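Local coordinates for protein CG5036 (Drosophila melanogaster, PDB 4IGU) that binds G-protein alpha subunits through its RGS domain, probably speeding their GTP hydrolysis, and may also restrain their release of GDP, at residues F39-F42 / L43-E46; L122-R125 / D126-R130. All coordinates share one frame; numbering follows the deposited sequence.

Contact 1: residues F39-F42 / L43-E46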
# COMPACT_ATOMS: atom_id res chain seq x y z
N PHE A 39 -4.08 7.58 -4.48
CA PHE A 39 -2.76 7.00 -4.68
C PHE A 39 -2.87 5.62 -5.33
O PHE A 39 -2.13 5.31 -6.28
CB PHE A 39 -1.96 6.90 -3.37
CG PHE A 39 -0.52 6.51 -3.56
CD1 PHE A 39 0.28 7.19 -4.48
CD2 PHE A 39 0.06 5.47 -2.83
CE1 PHE A 39 1.60 6.86 -4.66
CE2 PHE A 39 1.40 5.13 -3.00
CZ PHE A 39 2.17 5.82 -3.93
N GLN A 40 -3.79 4.80 -4.83
CA GLN A 40 -4.04 3.49 -5.45
C GLN A 40 -4.48 3.63 -6.91
O GLN A 40 -4.10 2.81 -7.75
CB GLN A 40 -5.09 2.70 -4.66
CG GLN A 40 -5.30 1.27 -5.17
CD GLN A 40 -6.43 0.53 -4.44
OE1 GLN A 40 -7.14 -0.27 -5.04
NE2 GLN A 40 -6.60 0.82 -3.16
N ASN A 41 -5.28 4.65 -7.21
CA ASN A 41 -5.69 4.89 -8.60
C ASN A 41 -4.49 5.23 -9.48
O ASN A 41 -4.39 4.78 -10.62
CB ASN A 41 -6.74 6.00 -8.70
CG ASN A 41 -8.12 5.54 -8.24
OD1 ASN A 41 -8.39 4.34 -8.15
ND2 ASN A 41 -9.00 6.50 -7.96
N PHE A 42 -3.58 6.02 -8.93
CA PHE A 42 -2.37 6.35 -9.64
C PHE A 42 -1.49 5.13 -9.86
O PHE A 42 -0.92 4.96 -10.93
CB PHE A 42 -1.58 7.42 -8.88
CG PHE A 42 -0.24 7.70 -9.48
CD1 PHE A 42 -0.13 8.38 -10.69
CD2 PHE A 42 0.93 7.27 -8.86
CE1 PHE A 42 1.10 8.63 -11.25
CE2 PHE A 42 2.16 7.51 -9.41
CZ PHE A 42 2.25 8.20 -10.62
N LEU A 43 -1.38 4.28 -8.84
CA LEU A 43 -0.58 3.06 -8.95
C LEU A 43 -1.17 2.12 -10.00
O LEU A 43 -0.42 1.44 -10.70
CB LEU A 43 -0.49 2.35 -7.61
CG LEU A 43 0.33 3.07 -6.54
CD1 LEU A 43 0.21 2.34 -5.21
CD2 LEU A 43 1.77 3.14 -6.99
N ARG A 44 -2.50 2.06 -10.07
CA ARG A 44 -3.15 1.21 -11.06
C ARG A 44 -2.74 1.67 -12.46
O ARG A 44 -2.37 0.86 -13.32
CB ARG A 44 -4.67 1.23 -10.88
CG ARG A 44 -5.46 0.39 -11.89
CD ARG A 44 -6.90 0.16 -11.43
NE ARG A 44 -6.94 -0.67 -10.22
CZ ARG A 44 -7.13 -0.21 -8.99
NH1 ARG A 44 -7.32 1.09 -8.79
NH2 ARG A 44 -7.15 -1.04 -7.96
N SER A 45 -2.76 2.99 -12.66
CA SER A 45 -2.34 3.59 -13.92
C SER A 45 -0.89 3.23 -14.22
O SER A 45 -0.44 3.30 -15.37
CB SER A 45 -2.48 5.11 -13.85
OG SER A 45 -1.29 5.70 -13.34
N GLU A 46 -0.16 2.81 -13.19
CA GLU A 46 1.25 2.46 -13.33
C GLU A 46 1.50 0.95 -13.27
O GLU A 46 2.66 0.51 -13.22
CB GLU A 46 2.06 3.16 -12.23
CG GLU A 46 3.19 4.00 -12.77
CD GLU A 46 3.88 4.80 -11.69
OE1 GLU A 46 4.02 4.28 -10.56
OE2 GLU A 46 4.29 5.94 -11.99
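A chi1 of -174°, which turns CG away from the backbone N, and an extended chain beyond carry the Gln40 amide to the guanidinium of Arg44, whose chain bends at chi3 to meet it. This is an i to i+4 pairing on the last turns of helix 33-45 in the all-helical RGS domain. Gln40 OE1 uses an in-plane lone pair to accept from Arg44 NH2 at 3.0 Å, a nearly straight bond (165°) at the guanidinium edge. Long polar chains suit this outer flank of the helix, and an alanine here would remove the acceptor, probably leaving Arg44 NH2 without that mate and its guanidinium freer to turn. The inner flank is apolar: the Leu43 methyl CD1 lies over one face of the Phe39 ring in a CH-pi contact, 4.1 Å from the ring centroid, and Phe39 is packed further by Ile52 of helix 50-61 and, edge-to-face, by Phe131. Farther along, Glu46 OE2 approaches Phe42 CZ to 3.3 Å, the carboxylate plane 65° from the ring, Arg130 meeting the charge of Glu46. Backbone bonds Leu43 N to Phe39 O and Arg44 N to Gln40 O, both 2.9 Å, keep the turn regular. Serine suits this last stretch because its short hydroxyl can fold back on the backbone: Ser45 OG hydrogen-bonds to Phe42 O at an unusually short 2.5 Å.

Contact 2: residues L122-R125 / D126-R130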
# COMPACT_ATOMS: atom_id res chain seq x y z
N LEU A 122 9.39 0.98 -1.08
CA LEU A 122 9.28 1.02 -2.53
C LEU A 122 8.29 2.10 -2.98
O LEU A 122 8.62 2.95 -3.81
CB LEU A 122 8.83 -0.36 -3.02
CG LEU A 122 8.57 -0.60 -4.51
CD1 LEU A 122 9.72 -0.05 -5.30
CD2 LEU A 122 8.42 -2.08 -4.77
N MET A 123 7.07 2.07 -2.45
CA MET A 123 6.07 3.09 -2.78
C MET A 123 6.57 4.48 -2.38
O MET A 123 6.34 5.46 -3.08
CB MET A 123 4.75 2.80 -2.06
CG MET A 123 3.97 1.61 -2.63
SD MET A 123 2.42 1.35 -1.75
CE MET A 123 3.00 1.03 -0.07
N HIS A 124 7.24 4.56 -1.24
CA HIS A 124 7.71 5.84 -0.73
C HIS A 124 8.76 6.48 -1.63
O HIS A 124 8.75 7.70 -1.84
CB HIS A 124 8.32 5.64 0.66
CG HIS A 124 8.62 6.92 1.38
ND1 HIS A 124 9.27 6.95 2.59
CD2 HIS A 124 8.35 8.21 1.06
CE1 HIS A 124 9.40 8.20 2.99
NE2 HIS A 124 8.85 8.99 2.08
N ARG A 125 9.65 5.67 -2.18
CA ARG A 125 10.81 6.19 -2.89
C ARG A 125 10.62 6.22 -4.40
O ARG A 125 11.20 7.06 -5.09
CB ARG A 125 12.04 5.36 -2.54
CG ARG A 125 12.48 5.48 -1.09
CD ARG A 125 13.26 6.77 -0.89
NE ARG A 125 12.69 7.63 0.14
CZ ARG A 125 12.90 7.49 1.45
NH1 ARG A 125 13.64 6.48 1.89
NH2 ARG A 125 12.35 8.34 2.31
N ASP A 126 9.83 5.30 -4.92
CA ASP A 126 9.70 5.16 -6.37
C ASP A 126 8.43 5.83 -6.89
O ASP A 126 8.48 6.81 -7.63
CB ASP A 126 9.76 3.68 -6.77
CG ASP A 126 9.77 3.48 -8.28
OD1 ASP A 126 10.67 4.01 -8.95
OD2 ASP A 126 8.86 2.80 -8.80
N SER A 127 7.28 5.30 -6.48
CA SER A 127 6.01 5.76 -7.03
C SER A 127 5.48 7.06 -6.41
O SER A 127 4.74 7.80 -7.06
CB SER A 127 4.96 4.64 -6.96
OG SER A 127 4.85 4.14 -5.65
N TYR A 128 5.87 7.34 -5.17
CA TYR A 128 5.37 8.55 -4.50
C TYR A 128 5.88 9.86 -5.11
O TYR A 128 5.09 10.78 -5.32
CB TYR A 128 5.61 8.49 -2.98
CG TYR A 128 5.25 9.75 -2.21
CD1 TYR A 128 3.94 10.19 -2.12
CD2 TYR A 128 6.23 10.46 -1.52
CE1 TYR A 128 3.62 11.33 -1.40
CE2 TYR A 128 5.92 11.60 -0.81
CZ TYR A 128 4.62 12.03 -0.74
OH TYR A 128 4.32 13.16 -0.02
N PRO A 129 7.20 9.97 -5.39
CA PRO A 129 7.62 11.18 -6.10
C PRO A 129 6.90 11.38 -7.44
O PRO A 129 6.56 12.52 -7.76
CB PRO A 129 9.11 10.93 -6.34
CG PRO A 129 9.53 10.13 -5.14
CD PRO A 129 8.35 9.23 -4.84
N ARG A 130 6.66 10.30 -8.19
CA ARG A 130 5.96 10.41 -9.47
C ARG A 130 4.49 10.79 -9.29
O ARG A 130 3.93 11.54 -10.11
CB ARG A 130 6.09 9.12 -10.29
CG ARG A 130 7.50 8.84 -10.82
CD ARG A 130 7.48 7.74 -11.88
NE ARG A 130 6.84 6.51 -11.41
CZ ARG A 130 7.49 5.51 -10.82
NH1 ARG A 130 8.80 5.60 -10.63
NH2 ARG A 130 6.83 4.42 -10.43
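Ser127 and Tyr128 both donate to one carbonyl, Met123 O, where helix 113-132 widens into a pi-type turn. Tyr128 N reaches Met123 O at 2.9 Å, five residues back instead of four; the nitrogen sits nearly in line with the C=O, but the bond is bent at the hydrogen (134°). Ser127 OG, placed between its own N and carbonyl carbon (chi1 53°), comes to the same oxygen from one side, on a lone pair, at 3.3 Å. A small hydroxyl residue suits this buried place, leaving room for close packing. Pro129 fits the kink that follows: it has no N-H to give to Arg125 O, and instead its CG lies 3.5 Å from Arg125 O and its CD 3.4 Å from His124 O.

The outer side is looser and more polar. Leu122 CD1 only brushes Asp126 CB at 4.0 Å. Exposed Asp126 and Arg130 form an end-on, two-nitrogen salt bridge, Arg130 NH1 to Asp126 OD1 at 3.0 Å and Arg130 NH2 to Asp126 OD2 at 3.1 Å, approached from above the carboxylate plane; Arg130 NE turns to Glu46.

On the buried side, the edge of the His124 ring lies beside Tyr128, CD2 to CD2 4.0 Å, and Phe26 stacks on His124. Met123, whose unbranched chain suits an irregular apolar pocket, packs among Phe26 of helix 26-30, Phe39 of helix 33-45 and Trp55 of helix 50-61.

From the N terminus, contact 1 comes first, at the end of helix 33-45, and contact 2 follows in series on helix 113-132. Each spans neighbouring turns of a single helix, so neither closes a long loop, and they do not nest or cross. Between them run helices 50-61, 67-81 and 94-103 and the start of helix 113-132. The chain then returns to contact 1: Glu46 OE2 and Arg130 NE form a salt bridge at 2.7 Å, while Phe39, Phe42 and Leu43 pack on Ser127. Together these touches join the two helices, with centres of the contacts about 11 Å apart, and helix 50-61 packs against both contacts.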